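Long-range contacts in alpha-/beta-galactoside alpha-2,3-sialyltransferase (Photobacterium phosphoreum, PDB 2ZWI), which probably transfers sialic acid from CMP-sialic acid to galactosides through an alpha-2,3 linkage, as a glycosyltransferase of the GT-B fold: residues Gly161-Tyr166 and Arg189-Asn194; Ala115-Leu120 and His171-Asp176; Phe178-Pro183 and Ile356-Val361; Asp312-Ala317 and Ser328-Val333. All blocks are in the same frame, centred on the assembly; numbering follows the deposited sequence.

Interaction 1. Residues Gly161-Tyr166 and Arg189-Asn194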
loop_
_atom_site.group_PDB
_atom_site.type_symbol
_atom_site.label_atom_id
_atom_site.label_comp_id
_atom_site.label_asym_id
_atom_site.label_seq_id
_atom_site.Cartn_x
_atom_site.Cartn_y
_atom_site.Cartn_z
ATOM N N GLY A 161 -9.784 -13.078 6.130
ATOM C CA GLY A 161 -10.292 -14.378 6.562
ATOM C C GLY A 161 -9.943 -15.573 5.689
ATOM O O GLY A 161 -10.476 -16.667 5.906
ATOM N N PHE A 162 -9.043 -15.378 4.724
ATOM C CA PHE A 162 -8.721 -16.420 3.731
ATOM C C PHE A 162 -7.836 -17.551 4.259
ATOM O O PHE A 162 -7.851 -18.652 3.694
ATOM C CB PHE A 162 -8.053 -15.813 2.486
ATOM C CG PHE A 162 -9.004 -15.136 1.537
ATOM C CD1 PHE A 162 -9.336 -15.733 0.324
ATOM C CD2 PHE A 162 -9.550 -13.883 1.845
ATOM C CE1 PHE A 162 -10.213 -15.111 -0.569
ATOM C CE2 PHE A 162 -10.425 -13.245 0.961
ATOM C CZ PHE A 162 -10.759 -13.855 -0.247
ATOM N N SER A 163 -7.049 -17.296 5.314
ATOM C CA SER A 163 -6.194 -18.364 5.880
ATOM C C SER A 163 -7.012 -19.541 6.461
ATOM O O SER A 163 -6.466 -20.623 6.720
ATOM C CB SER A 163 -5.191 -17.812 6.898
ATOM O OG SER A 163 -5.803 -17.566 8.159
ATOM N N GLN A 164 -8.316 -19.321 6.651
ATOM C CA GLN A 164 -9.247 -20.397 7.001
ATOM C C GLN A 164 -9.437 -21.391 5.853
ATOM O O GLN A 164 -9.832 -22.533 6.077
ATOM C CB GLN A 164 -10.609 -19.812 7.415
ATOM C CG GLN A 164 -10.550 -18.926 8.660
ATOM C CD GLN A 164 -11.842 -18.154 8.917
ATOM O OE1 GLN A 164 -12.538 -18.410 9.898
ATOM N NE2 GLN A 164 -12.162 -17.201 8.040
ATOM N N LEU A 165 -9.152 -20.955 4.627
ATOM C CA LEU A 165 -9.429 -21.762 3.434
ATOM C C LEU A 165 -8.192 -22.237 2.691
ATOM O O LEU A 165 -8.197 -23.337 2.125
ATOM C CB LEU A 165 -10.323 -20.995 2.452
ATOM C CG LEU A 165 -11.822 -20.801 2.704
ATOM C CD1 LEU A 165 -12.498 -22.122 3.032
ATOM C CD2 LEU A 165 -12.061 -19.788 3.791
ATOM N N TYR A 166 -7.159 -21.393 2.657
ATOM C CA TYR A 166 -5.946 -21.657 1.895
ATOM C C TYR A 166 -4.717 -21.223 2.696
ATOM O O TYR A 166 -4.825 -20.346 3.562
ATOM C CB TYR A 166 -5.968 -20.886 0.558
ATOM C CG TYR A 166 -7.151 -21.225 -0.329
ATOM C CD1 TYR A 166 -8.341 -20.505 -0.241
ATOM C CD2 TYR A 166 -7.077 -22.272 -1.249
ATOM C CE1 TYR A 166 -9.437 -20.821 -1.049
ATOM C CE2 TYR A 166 -8.170 -22.602 -2.064
ATOM C CZ TYR A 166 -9.342 -21.867 -1.954
ATOM O OH TYR A 166 -10.420 -22.178 -2.744
ATOM N N ARG A 189 -6.446 -13.855 16.532
ATOM C CA ARG A 189 -6.506 -15.311 16.650
ATOM C C ARG A 189 -6.622 -16.005 15.308
ATOM O O ARG A 189 -6.100 -17.093 15.139
ATOM C CB ARG A 189 -7.672 -15.747 17.531
ATOM C CG ARG A 189 -7.294 -15.980 18.986
ATOM C CD ARG A 189 -8.385 -16.775 19.706
ATOM N NE ARG A 189 -9.699 -16.232 19.394
ATOM C CZ ARG A 189 -10.324 -15.316 20.128
ATOM N NH1 ARG A 189 -9.771 -14.855 21.248
ATOM N NH2 ARG A 189 -11.518 -14.886 19.749
ATOM N N VAL A 190 -7.338 -15.392 14.372
ATOM C CA VAL A 190 -7.489 -15.940 13.032
ATOM C C VAL A 190 -6.153 -15.923 12.262
ATOM O O VAL A 190 -5.770 -16.930 11.643
ATOM C CB VAL A 190 -8.598 -15.207 12.248
ATOM C CG1 VAL A 190 -8.787 -15.824 10.875
ATOM C CG2 VAL A 190 -9.916 -15.223 13.048
ATOM N N ILE A 191 -5.427 -14.809 12.337
ATOM C CA ILE A 191 -4.267 -14.607 11.462
ATOM C C ILE A 191 -2.869 -14.497 12.112
ATOM O O ILE A 191 -1.904 -14.182 11.422
ATOM C CB ILE A 191 -4.502 -13.393 10.508
ATOM C CG1 ILE A 191 -4.881 -12.140 11.307
ATOM C CG2 ILE A 191 -5.567 -13.744 9.468
ATOM C CD1 ILE A 191 -5.168 -10.891 10.437
ATOM N N SER A 192 -2.740 -14.780 13.408
ATOM C CA SER A 192 -1.471 -14.502 14.117
ATOM C C SER A 192 -0.245 -15.186 13.491
ATOM O O SER A 192 0.853 -14.606 13.475
ATOM C CB SER A 192 -1.573 -14.800 15.629
ATOM O OG SER A 192 -1.793 -16.176 15.896
ATOM N N ASN A 193 -0.441 -16.393 12.960
ATOM C CA ASN A 193 0.645 -17.118 12.285
ATOM C C ASN A 193 0.779 -16.802 10.789
ATOM O O ASN A 193 1.677 -17.320 10.112
ATOM C CB ASN A 193 0.477 -18.626 12.474
ATOM C CG ASN A 193 0.691 -19.055 13.902
ATOM O OD1 ASN A 193 1.564 -18.528 14.604
ATOM N ND2 ASN A 193 -0.093 -20.024 14.341
ATOM N N ASN A 194 -0.118 -15.952 10.293
ATOM C CA ASN A 194 -0.232 -15.660 8.867
ATOM C C ASN A 194 0.192 -14.233 8.479
ATOM O O ASN A 194 0.019 -13.833 7.339
ATOM C CB ASN A 194 -1.683 -15.891 8.424
ATOM C CG ASN A 194 -2.234 -17.240 8.887
ATOM O OD1 ASN A 194 -1.651 -18.294 8.610
ATOM N ND2 ASN A 194 -3.355 -17.208 9.597
#

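Interaction 2. Residues Ala115-Leu120 and His171-Asp176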
loop_
_atom_site.group_PDB
_atom_site.type_symbol
_atom_site.label_atom_id
_atom_site.label_comp_id
_atom_site.label_asym_id
_atom_site.label_seq_id
_atom_site.Cartn_x
_atom_site.Cartn_y
_atom_site.Cartn_z
ATOM N N ALA A 115 -7.119 2.416 3.848
ATOM C CA ALA A 115 -8.469 1.830 3.909
ATOM C C ALA A 115 -8.563 0.609 4.826
ATOM O O ALA A 115 -9.492 0.523 5.634
ATOM C CB ALA A 115 -8.993 1.497 2.509
ATOM N N GLU A 116 -7.614 -0.327 4.719
ATOM C CA GLU A 116 -7.619 -1.491 5.616
ATOM C C GLU A 116 -7.562 -1.069 7.085
ATOM O O GLU A 116 -8.206 -1.683 7.931
ATOM C CB GLU A 116 -6.469 -2.461 5.316
ATOM C CG GLU A 116 -6.679 -3.346 4.099
ATOM C CD GLU A 116 -6.206 -2.690 2.804
ATOM O OE1 GLU A 116 -5.822 -3.424 1.857
ATOM O OE2 GLU A 116 -6.205 -1.442 2.732
ATOM N N TYR A 117 -6.806 -0.006 7.367
ATOM C CA TYR A 117 -6.570 0.457 8.743
ATOM C C TYR A 117 -7.743 1.248 9.307
ATOM O O TYR A 117 -8.047 1.153 10.503
ATOM C CB TYR A 117 -5.196 1.164 8.852
ATOM C CG TYR A 117 -4.125 0.118 8.656
ATOM C CD1 TYR A 117 -3.666 -0.209 7.376
ATOM C CD2 TYR A 117 -3.649 -0.628 9.737
ATOM C CE1 TYR A 117 -2.732 -1.225 7.188
ATOM C CE2 TYR A 117 -2.703 -1.637 9.555
ATOM C CZ TYR A 117 -2.263 -1.933 8.281
ATOM O OH TYR A 117 -1.347 -2.938 8.107
ATOM N N VAL A 118 -8.426 1.990 8.438
ATOM C CA VAL A 118 -9.716 2.609 8.785
ATOM C C VAL A 118 -10.756 1.521 9.115
ATOM O O VAL A 118 -11.462 1.596 10.128
ATOM C CB VAL A 118 -10.200 3.586 7.672
ATOM C CG1 VAL A 118 -11.644 4.040 7.909
ATOM C CG2 VAL A 118 -9.279 4.815 7.620
ATOM N N ARG A 119 -10.809 0.483 8.277
ATOM C CA ARG A 119 -11.707 -0.633 8.504
ATOM C C ARG A 119 -11.374 -1.428 9.778
ATOM O O ARG A 119 -12.285 -1.807 10.530
ATOM C CB ARG A 119 -11.779 -1.508 7.253
ATOM C CG ARG A 119 -12.510 -0.791 6.127
ATOM C CD ARG A 119 -12.503 -1.543 4.816
ATOM N NE ARG A 119 -13.151 -0.746 3.765
ATOM C CZ ARG A 119 -13.977 -1.249 2.856
ATOM N NH1 ARG A 119 -14.283 -2.538 2.874
ATOM N NH2 ARG A 119 -14.515 -0.465 1.940
ATOM N N LEU A 120 -10.084 -1.646 10.040
ATOM C CA LEU A 120 -9.647 -2.298 11.288
ATOM C C LEU A 120 -10.040 -1.507 12.545
ATOM O O LEU A 120 -10.492 -2.087 13.542
ATOM C CB LEU A 120 -8.141 -2.558 11.268
ATOM C CG LEU A 120 -7.684 -3.671 10.315
ATOM C CD1 LEU A 120 -6.166 -3.685 10.162
ATOM C CD2 LEU A 120 -8.189 -5.000 10.822
ATOM N N HIS A 171 0.644 -9.612 4.068
ATOM C CA HIS A 171 1.737 -8.662 4.171
ATOM C C HIS A 171 1.129 -7.319 4.565
ATOM O O HIS A 171 0.364 -6.725 3.797
ATOM C CB HIS A 171 2.462 -8.578 2.847
ATOM C CG HIS A 171 2.961 -9.902 2.349
ATOM N ND1 HIS A 171 4.296 -10.238 2.350
ATOM C CD2 HIS A 171 2.307 -10.967 1.831
ATOM C CE1 HIS A 171 4.451 -11.449 1.847
ATOM N NE2 HIS A 171 3.258 -11.914 1.520
ATOM N N MET A 172 1.434 -6.856 5.774
ATOM C CA MET A 172 0.739 -5.689 6.313
ATOM C C MET A 172 1.616 -4.455 6.467
ATOM O O MET A 172 2.763 -4.530 6.910
ATOM C CB MET A 172 0.103 -6.021 7.666
ATOM C CG MET A 172 -0.937 -7.152 7.638
ATOM S SD MET A 172 -1.702 -7.359 9.265
ATOM C CE MET A 172 -2.727 -5.876 9.318
ATOM N N LEU A 173 1.042 -3.307 6.133
ATOM C CA LEU A 173 1.678 -2.024 6.375
ATOM C C LEU A 173 2.165 -1.911 7.800
ATOM O O LEU A 173 3.290 -1.490 8.044
ATOM C CB LEU A 173 0.684 -0.901 6.094
ATOM C CG LEU A 173 0.887 0.071 4.938
ATOM C CD1 LEU A 173 2.038 -0.273 3.992
ATOM C CD2 LEU A 173 -0.427 0.319 4.212
ATOM N N ARG A 174 1.307 -2.293 8.743
ATOM C CA ARG A 174 1.651 -2.221 10.152
ATOM C C ARG A 174 1.091 -3.455 10.842
ATOM O O ARG A 174 -0.015 -3.427 11.381
ATOM C CB ARG A 174 1.095 -0.925 10.792
ATOM C CG ARG A 174 1.785 0.381 10.361
ATOM C CD ARG A 174 3.249 0.475 10.882
ATOM N NE ARG A 174 3.327 0.443 12.343
ATOM C CZ ARG A 174 3.339 1.518 13.124
ATOM N NH1 ARG A 174 3.312 2.727 12.597
ATOM N NH2 ARG A 174 3.396 1.377 14.437
ATOM N N ALA A 175 1.859 -4.544 10.797
ATOM C CA ALA A 175 1.503 -5.788 11.468
ATOM C C ALA A 175 1.290 -5.596 12.984
ATOM O O ALA A 175 0.562 -6.361 13.611
ATOM C CB ALA A 175 2.575 -6.847 11.206
ATOM N N ASP A 176 1.921 -4.570 13.550
ATOM C CA ASP A 176 1.815 -4.263 14.984
ATOM C C ASP A 176 0.510 -3.551 15.378
ATOM O O ASP A 176 0.349 -3.140 16.538
ATOM C CB ASP A 176 3.031 -3.443 15.449
ATOM C CG ASP A 176 3.176 -2.127 14.693
ATOM O OD1 ASP A 176 2.758 -2.057 13.508
ATOM O OD2 ASP A 176 3.707 -1.154 15.279
#

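Interaction 3. Residues Phe178-Pro183 and Ile356-Val361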
loop_
_atom_site.group_PDB
_atom_site.type_symbol
_atom_site.label_atom_id
_atom_site.label_comp_id
_atom_site.label_asym_id
_atom_site.label_seq_id
_atom_site.Cartn_x
_atom_site.Cartn_y
_atom_site.Cartn_z
ATOM N N PHE A 178 -2.072 -5.127 15.825
ATOM C CA PHE A 178 -2.598 -6.074 16.811
ATOM C C PHE A 178 -1.925 -5.967 18.178
ATOM O O PHE A 178 -2.279 -6.710 19.102
ATOM C CB PHE A 178 -2.511 -7.509 16.283
ATOM C CG PHE A 178 -3.315 -7.742 15.033
ATOM C CD1 PHE A 178 -4.706 -7.827 15.088
ATOM C CD2 PHE A 178 -2.686 -7.876 13.803
ATOM C CE1 PHE A 178 -5.459 -8.044 13.935
ATOM C CE2 PHE A 178 -3.428 -8.086 12.640
ATOM C CZ PHE A 178 -4.824 -8.163 12.705
ATOM N N GLU A 179 -0.971 -5.049 18.307
ATOM C CA GLU A 179 -0.304 -4.785 19.581
ATOM C C GLU A 179 -0.561 -3.367 20.087
ATOM O O GLU A 179 0.158 -2.885 20.961
ATOM C CB GLU A 179 1.204 -5.056 19.491
ATOM C CG GLU A 179 1.601 -6.491 19.797
ATOM C CD GLU A 179 1.159 -7.460 18.720
ATOM O OE1 GLU A 179 1.369 -7.157 17.522
ATOM O OE2 GLU A 179 0.599 -8.523 19.072
ATOM N N THR A 180 -1.591 -2.710 19.551
ATOM C CA THR A 180 -1.993 -1.378 20.023
ATOM C C THR A 180 -3.121 -1.504 21.055
ATOM O O THR A 180 -3.444 -2.612 21.486
ATOM C CB THR A 180 -2.437 -0.468 18.849
ATOM O OG1 THR A 180 -3.550 -1.065 18.167
ATOM C CG2 THR A 180 -1.282 -0.251 17.862
ATOM N N ASN A 181 -3.714 -0.377 21.453
ATOM C CA ASN A 181 -4.861 -0.388 22.378
ATOM C C ASN A 181 -6.167 -0.833 21.719
ATOM O O ASN A 181 -7.181 -0.992 22.397
ATOM C CB ASN A 181 -5.072 0.986 23.032
ATOM C CG ASN A 181 -3.956 1.362 24.004
ATOM O OD1 ASN A 181 -3.447 0.523 24.752
ATOM N ND2 ASN A 181 -3.577 2.638 23.996
ATOM N N LEU A 182 -6.161 -1.025 20.401
ATOM C CA LEU A 182 -7.385 -1.456 19.711
ATOM C C LEU A 182 -7.731 -2.900 20.096
ATOM O O LEU A 182 -6.857 -3.765 20.031
ATOM C CB LEU A 182 -7.222 -1.337 18.191
ATOM C CG LEU A 182 -6.851 0.021 17.580
ATOM C CD1 LEU A 182 -7.149 -0.032 16.093
ATOM C CD2 LEU A 182 -7.606 1.168 18.228
ATOM N N PRO A 183 -8.989 -3.156 20.526
ATOM C CA PRO A 183 -9.431 -4.531 20.824
ATOM C C PRO A 183 -9.610 -5.356 19.552
ATOM O O PRO A 183 -10.680 -5.349 18.941
ATOM C CB PRO A 183 -10.786 -4.338 21.531
ATOM C CG PRO A 183 -10.882 -2.855 21.832
ATOM C CD PRO A 183 -10.061 -2.175 20.784
ATOM N N ILE A 356 -2.953 7.790 15.286
ATOM C CA ILE A 356 -2.452 8.043 16.646
ATOM C C ILE A 356 -2.033 6.739 17.337
ATOM O O ILE A 356 -0.921 6.648 17.875
ATOM C CB ILE A 356 -3.464 8.849 17.498
ATOM C CG1 ILE A 356 -3.496 10.309 17.031
ATOM C CG2 ILE A 356 -3.131 8.758 18.990
ATOM C CD1 ILE A 356 -4.746 11.088 17.507
ATOM N N GLU A 357 -2.908 5.733 17.299
ATOM C CA GLU A 357 -2.635 4.433 17.945
ATOM C C GLU A 357 -1.363 3.747 17.444
ATOM O O GLU A 357 -0.655 3.092 18.223
ATOM C CB GLU A 357 -3.829 3.482 17.810
ATOM C CG GLU A 357 -5.076 3.933 18.566
ATOM C CD GLU A 357 -4.821 4.128 20.057
ATOM O OE1 GLU A 357 -5.091 5.232 20.580
ATOM O OE2 GLU A 357 -4.329 3.174 20.695
ATOM N N LEU A 358 -1.070 3.916 16.156
ATOM C CA LEU A 358 0.130 3.347 15.530
ATOM C C LEU A 358 1.381 4.206 15.689
ATOM O O LEU A 358 2.444 3.876 15.155
ATOM C CB LEU A 358 -0.129 3.104 14.041
ATOM C CG LEU A 358 -1.047 1.919 13.735
ATOM C CD1 LEU A 358 -1.513 1.999 12.303
ATOM C CD2 LEU A 358 -0.305 0.618 13.979
ATOM N N ASN A 359 1.241 5.308 16.418
ATOM C CA ASN A 359 2.322 6.271 16.629
ATOM C C ASN A 359 2.906 6.804 15.319
ATOM O O ASN A 359 4.096 7.078 15.224
ATOM C CB ASN A 359 3.410 5.676 17.540
ATOM C CG ASN A 359 2.850 5.181 18.851
ATOM O OD1 ASN A 359 2.564 5.969 19.753
ATOM N ND2 ASN A 359 2.676 3.868 18.966
ATOM N N ILE A 360 2.047 6.926 14.310
ATOM C CA ILE A 360 2.408 7.545 13.040
ATOM C C ILE A 360 2.524 9.062 13.251
ATOM O O ILE A 360 3.334 9.738 12.617
ATOM C CB ILE A 360 1.365 7.191 11.936
ATOM C CG1 ILE A 360 1.514 5.710 11.533
ATOM C CG2 ILE A 360 1.520 8.104 10.716
ATOM C CD1 ILE A 360 0.351 5.152 10.727
ATOM N N VAL A 361 1.702 9.572 14.164
ATOM C CA VAL A 361 1.632 10.992 14.462
ATOM C C VAL A 361 1.307 11.170 15.941
ATOM O O VAL A 361 0.477 10.442 16.499
ATOM C CB VAL A 361 0.567 11.700 13.560
ATOM C CG1 VAL A 361 -0.844 11.125 13.792
ATOM C CG2 VAL A 361 0.602 13.237 13.715
HETATM O O HOH W 1 -2.046 2.188 21.318
#

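Interaction 4. Residues Asp312-Ala317 and Ser328-Val333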
loop_
_atom_site.group_PDB
_atom_site.type_symbol
_atom_site.label_atom_id
_atom_site.label_comp_id
_atom_site.label_asym_id
_atom_site.label_seq_id
_atom_site.Cartn_x
_atom_site.Cartn_y
_atom_site.Cartn_z
ATOM N N ASP A 312 15.436 4.120 -0.843
ATOM C CA ASP A 312 16.099 4.856 0.232
ATOM C C ASP A 312 16.360 6.330 -0.135
ATOM O O ASP A 312 17.456 6.849 0.077
ATOM C CB ASP A 312 17.393 4.129 0.663
ATOM C CG ASP A 312 17.946 4.627 1.990
ATOM O OD1 ASP A 312 19.167 4.478 2.192
ATOM O OD2 ASP A 312 17.185 5.170 2.829
ATOM N N ALA A 313 15.348 6.994 -0.691
ATOM C CA ALA A 313 15.454 8.408 -1.031
ATOM C C ALA A 313 14.504 9.201 -0.144
ATOM O O ALA A 313 13.563 9.825 -0.620
ATOM C CB ALA A 313 15.153 8.627 -2.493
ATOM N N LEU A 314 14.770 9.164 1.158
ATOM C CA LEU A 314 13.866 9.738 2.160
ATOM C C LEU A 314 14.414 11.058 2.685
ATOM O O LEU A 314 15.631 11.213 2.772
ATOM C CB LEU A 314 13.668 8.755 3.320
ATOM C CG LEU A 314 12.443 7.827 3.375
ATOM C CD1 LEU A 314 11.548 7.867 2.126
ATOM C CD2 LEU A 314 12.913 6.424 3.678
ATOM N N PRO A 315 13.514 11.993 3.059
ATOM C CA PRO A 315 13.922 13.284 3.587
ATOM C C PRO A 315 14.153 13.169 5.088
ATOM O O PRO A 315 13.998 12.082 5.663
ATOM C CB PRO A 315 12.694 14.152 3.322
ATOM C CG PRO A 315 11.553 13.207 3.547
ATOM C CD PRO A 315 12.040 11.876 3.011
ATOM N N ASP A 316 14.502 14.285 5.716
ATOM C CA ASP A 316 14.711 14.307 7.143
ATOM C C ASP A 316 13.387 14.346 7.883
ATOM O O ASP A 316 13.262 13.807 8.991
ATOM C CB ASP A 316 15.589 15.496 7.523
ATOM C CG ASP A 316 16.991 15.354 6.984
ATOM O OD1 ASP A 316 17.727 14.491 7.508
ATOM O OD2 ASP A 316 17.346 16.074 6.024
ATOM N N ALA A 317 12.395 14.968 7.253
ATOM C CA ALA A 317 11.126 15.203 7.893
ATOM C C ALA A 317 10.018 15.286 6.876
ATOM O O ALA A 317 10.249 15.524 5.680
ATOM C CB ALA A 317 11.165 16.486 8.746
ATOM N N SER A 328 3.353 3.747 5.373
ATOM C CA SER A 328 4.542 3.005 4.931
ATOM C C SER A 328 5.846 3.750 5.214
ATOM O O SER A 328 6.940 3.195 5.049
ATOM C CB SER A 328 4.443 2.646 3.448
ATOM O OG SER A 328 4.346 3.806 2.652
ATOM N N LEU A 329 5.726 5.004 5.639
ATOM C CA LEU A 329 6.884 5.828 5.931
ATOM C C LEU A 329 7.656 5.248 7.114
ATOM O O LEU A 329 7.059 4.949 8.146
ATOM C CB LEU A 329 6.432 7.255 6.246
ATOM C CG LEU A 329 7.474 8.364 6.271
ATOM C CD1 LEU A 329 8.062 8.573 4.893
ATOM C CD2 LEU A 329 6.840 9.630 6.775
ATOM N N PRO A 330 8.980 5.054 6.958
ATOM C CA PRO A 330 9.775 4.591 8.106
ATOM C C PRO A 330 9.699 5.566 9.282
ATOM O O PRO A 330 9.655 6.785 9.073
ATOM C CB PRO A 330 11.193 4.528 7.538
ATOM C CG PRO A 330 10.980 4.329 6.033
ATOM C CD PRO A 330 9.797 5.191 5.737
ATOM N N ASN A 331 9.662 5.035 10.506
ATOM C CA ASN A 331 9.472 5.867 11.707
ATOM C C ASN A 331 10.695 6.700 12.121
ATOM O O ASN A 331 10.621 7.477 13.070
ATOM C CB ASN A 331 8.931 5.033 12.892
ATOM C CG ASN A 331 9.882 3.918 13.333
ATOM O OD1 ASN A 331 9.458 2.939 13.955
ATOM N ND2 ASN A 331 11.159 4.062 13.021
ATOM N N THR A 332 11.805 6.531 11.394
ATOM C CA THR A 332 13.016 7.354 11.552
ATOM C C THR A 332 12.834 8.743 10.940
ATOM O O THR A 332 13.553 9.679 11.292
ATOM C CB THR A 332 14.228 6.717 10.829
ATOM O OG1 THR A 332 13.823 6.349 9.514
ATOM C CG2 THR A 332 14.718 5.470 11.557
ATOM N N VAL A 333 11.912 8.882 9.990
ATOM C CA VAL A 333 11.608 10.216 9.460
ATOM C C VAL A 333 10.614 10.945 10.372
ATOM O O VAL A 333 9.564 10.412 10.716
ATOM C CB VAL A 333 11.281 10.241 7.905
ATOM C CG1 VAL A 333 10.999 8.854 7.352
ATOM C CG2 VAL A 333 10.203 11.263 7.524
#

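Interaction 1. Residues Gly161-Tyr166 and Arg189-Asn194
Ser163 reaches from the turn at Gly161-Tyr166 into the angle between the end of helix 185-191 and Asn194. Its CB already touches the Asn194 amide, lying 3.3 Å from Asn194 ND2. One bond further out, Ser163 OG is held between its own backbone N and carbonyl carbon (chi1 79°), and this rotation turns the hydroxyl to the other segment. There OG comes within 2.9 Å of Asn194 ND2, but the angle is poor and the pair does not count as a hydrogen bond. Ser163 OG also lies 3.5 Å from Val190 O and rests against the CG2 methyl of Ile191. The two segments flank the edge of the parallel sheet of the N-terminal Rossmann-like half of this GT-B fold: Gly161-Tyr166 leads into strand 168-172, and Arg189-Asn194 leaves helix 185-191 through a type I turn toward edge strand 195-197. Beside the serine, Gln164 passes Val190 at a slant, Gln164 CG lying 4.2 Å from Val190 CG1. Its amide is directed elsewhere: Gln164 NE2 donates to Gly161 O at 2.8 Å, almost straight at 178° and onto a lone pair in the carbonyl plane, and also bonds Ser138 OG. On the far side of the turn Phe162 points away from Val190 and Ile191 and packs on helices 86-98 and 128-147.

Interaction 2. Residues Ala115-Leu120 and His171-Asp176
Tyr117 leaves helix 114-125 with CG anti to its carbonyl carbon (chi1 -68°), which carries its ring across to the bend where strand 168-172 ends. Met172 turns its last bond (chi3 72°), so that the methyl swings back to the tyrosine hydroxyl and lies 3.5 Å from it, Met172 CE to Tyr117 OH. Tyr117 OH accepts from Arg174 N at 2.8 Å in a nearly straight bond (168°), and it is also bonded to Asp111 OD2, which in turn takes Leu173 N. Leu173 crosses the tyrosine at a slant, with Leu173 CB 3.6 Å from Tyr117 CE1; Arg174 crosses it at about a right angle, with Arg174 CB 4.1 Å from Tyr117 CE2. Leu120, one turn further along the helix, meets Met172 tip to tip, CD1 to CE. The Arg174 side chain then bends away and grips Asp176 side-on: Arg174 NE donates to Asp176 OD1 and Arg174 NH2 to Asp176 OD2, the latter at 2.7 Å, both close to the guanidinium plane. NH2 also reaches Leu358 O, a link to the segment that follows helix 350-357. Phe327 meets the tyrosine ring as well. The contact fastens a helix to the C-terminal end of a parallel beta strand, where Rossmann-type domains place their ligand sites; here Leu173 lies about 7 Å, side chain to ligand, from the bound cytidine monophosphate in the cleft of the GT-B enzyme.

Interaction 3. Residues Phe178-Pro183 and Ile356-Val361
Asn181 and Glu357 meet almost at a right angle, their amide and carboxylate planes turned 45° apart. Glu357 is bent at chi2 (-57°), a fold that brings its carboxylate back against the base of the asparagine, with Glu357 OE2 3.3 Å from Asn181 CB. The direct polar link is weak: Asn181 ND2 donates to Glu357 OE2 over 3.4 Å at only 130°. A water adds a second connection, giving a hydrogen bond of 2.6 Å to Glu357 OE2 and accepting one from Asn181 N, so that a single carboxylate oxygen serves both the side chain and the backbone of one residue. The aliphatic part of the glutamate is used too. Leu182 crosses it at a slant and sets CD2 3.8 Å from Glu357 CG, and the same leucine also packs on Tyr121 and Ser124 of helix 114-125. Thr180 turns its methyl to the helix end: Thr180 CG2 lies 3.4 Å from Glu357 O and also touches Leu358 CD2. Its hydroxyl faces its own chain, accepting a weak bond from Leu182 N and pairing with Ile177 O. Just beyond, helix 350-357 closes in a Schellman motif at Asn359. The segments thus join a loop of the N-terminal half to the end of a helix close to the C-terminus of the chain. With one weak direct bond and a few methyl contacts, partly buried, the chemistry implies a contact of van der Waals packing with one water-mediated link, in which the glutamate meets no charged partner from the other segment.

Interaction 4. Residues Asp312-Ala317 and Ser328-Val333
Leu314 points its CD2 methyl at the outer corner of the Pro330 ring, 3.7 Å from Pro330 CG and nearly as close to CD. Val333 supplies the rest of the first shell. Its chi1 of 15° lies well off the staggered positions, with CG1 set against Leu314 CG and Val333 CG2 4.1 Å from Ala317 CA. Val333 CB rests 4.0 Å from Pro315 O. No hydrogen bond crosses between the segments; the contact is van der Waals packing of side chains, partly against backbone atoms. The next shell fixes both partners. A type I turn from Pro330 to Val333, closed by Val333 N to Pro330 O at 3.2 Å, puts the proline and the valine on the same leucine. In the other segment, a Schellman motif at Asp312 ends helix 305-310 and leads the chain to Leu314, which also packs on Ile309. Pro315 leans on Ile238 and Tyr229, and Asp316 OD2 accepts from Asn236 N of strand 236-240. Both segments are loops entering neighbouring parallel strands, 317-321 and 334-340, of the C-terminal Rossmann-like sheet. Such alpha-to-beta connections are typical of GT-B domains, and this one lies close to Phe305 of the CMP pocket.

Interactions 1 and 2 flank the seven-stranded N-terminal sheet and share strand 168-172 and its approaches, their centres 15 Å apart; interaction 4 flanks the six-stranded C-terminal sheet, its centre 31 Å from that of interaction 1. Interaction 3 runs between these regions, 10 Å centre to centre from interaction 2, to which Arg174 connects it. Along the chain, the segments of interaction 1 alternate with those of interactions 2 and 3, whereas interaction 4 falls wholly between the two segments of interaction 3. Direct touches, Ile191 on Phe178 and Leu173 on Ser328, complete the series, so that the contacts run from the N-terminal edge to the C-terminal half beside the CMP site.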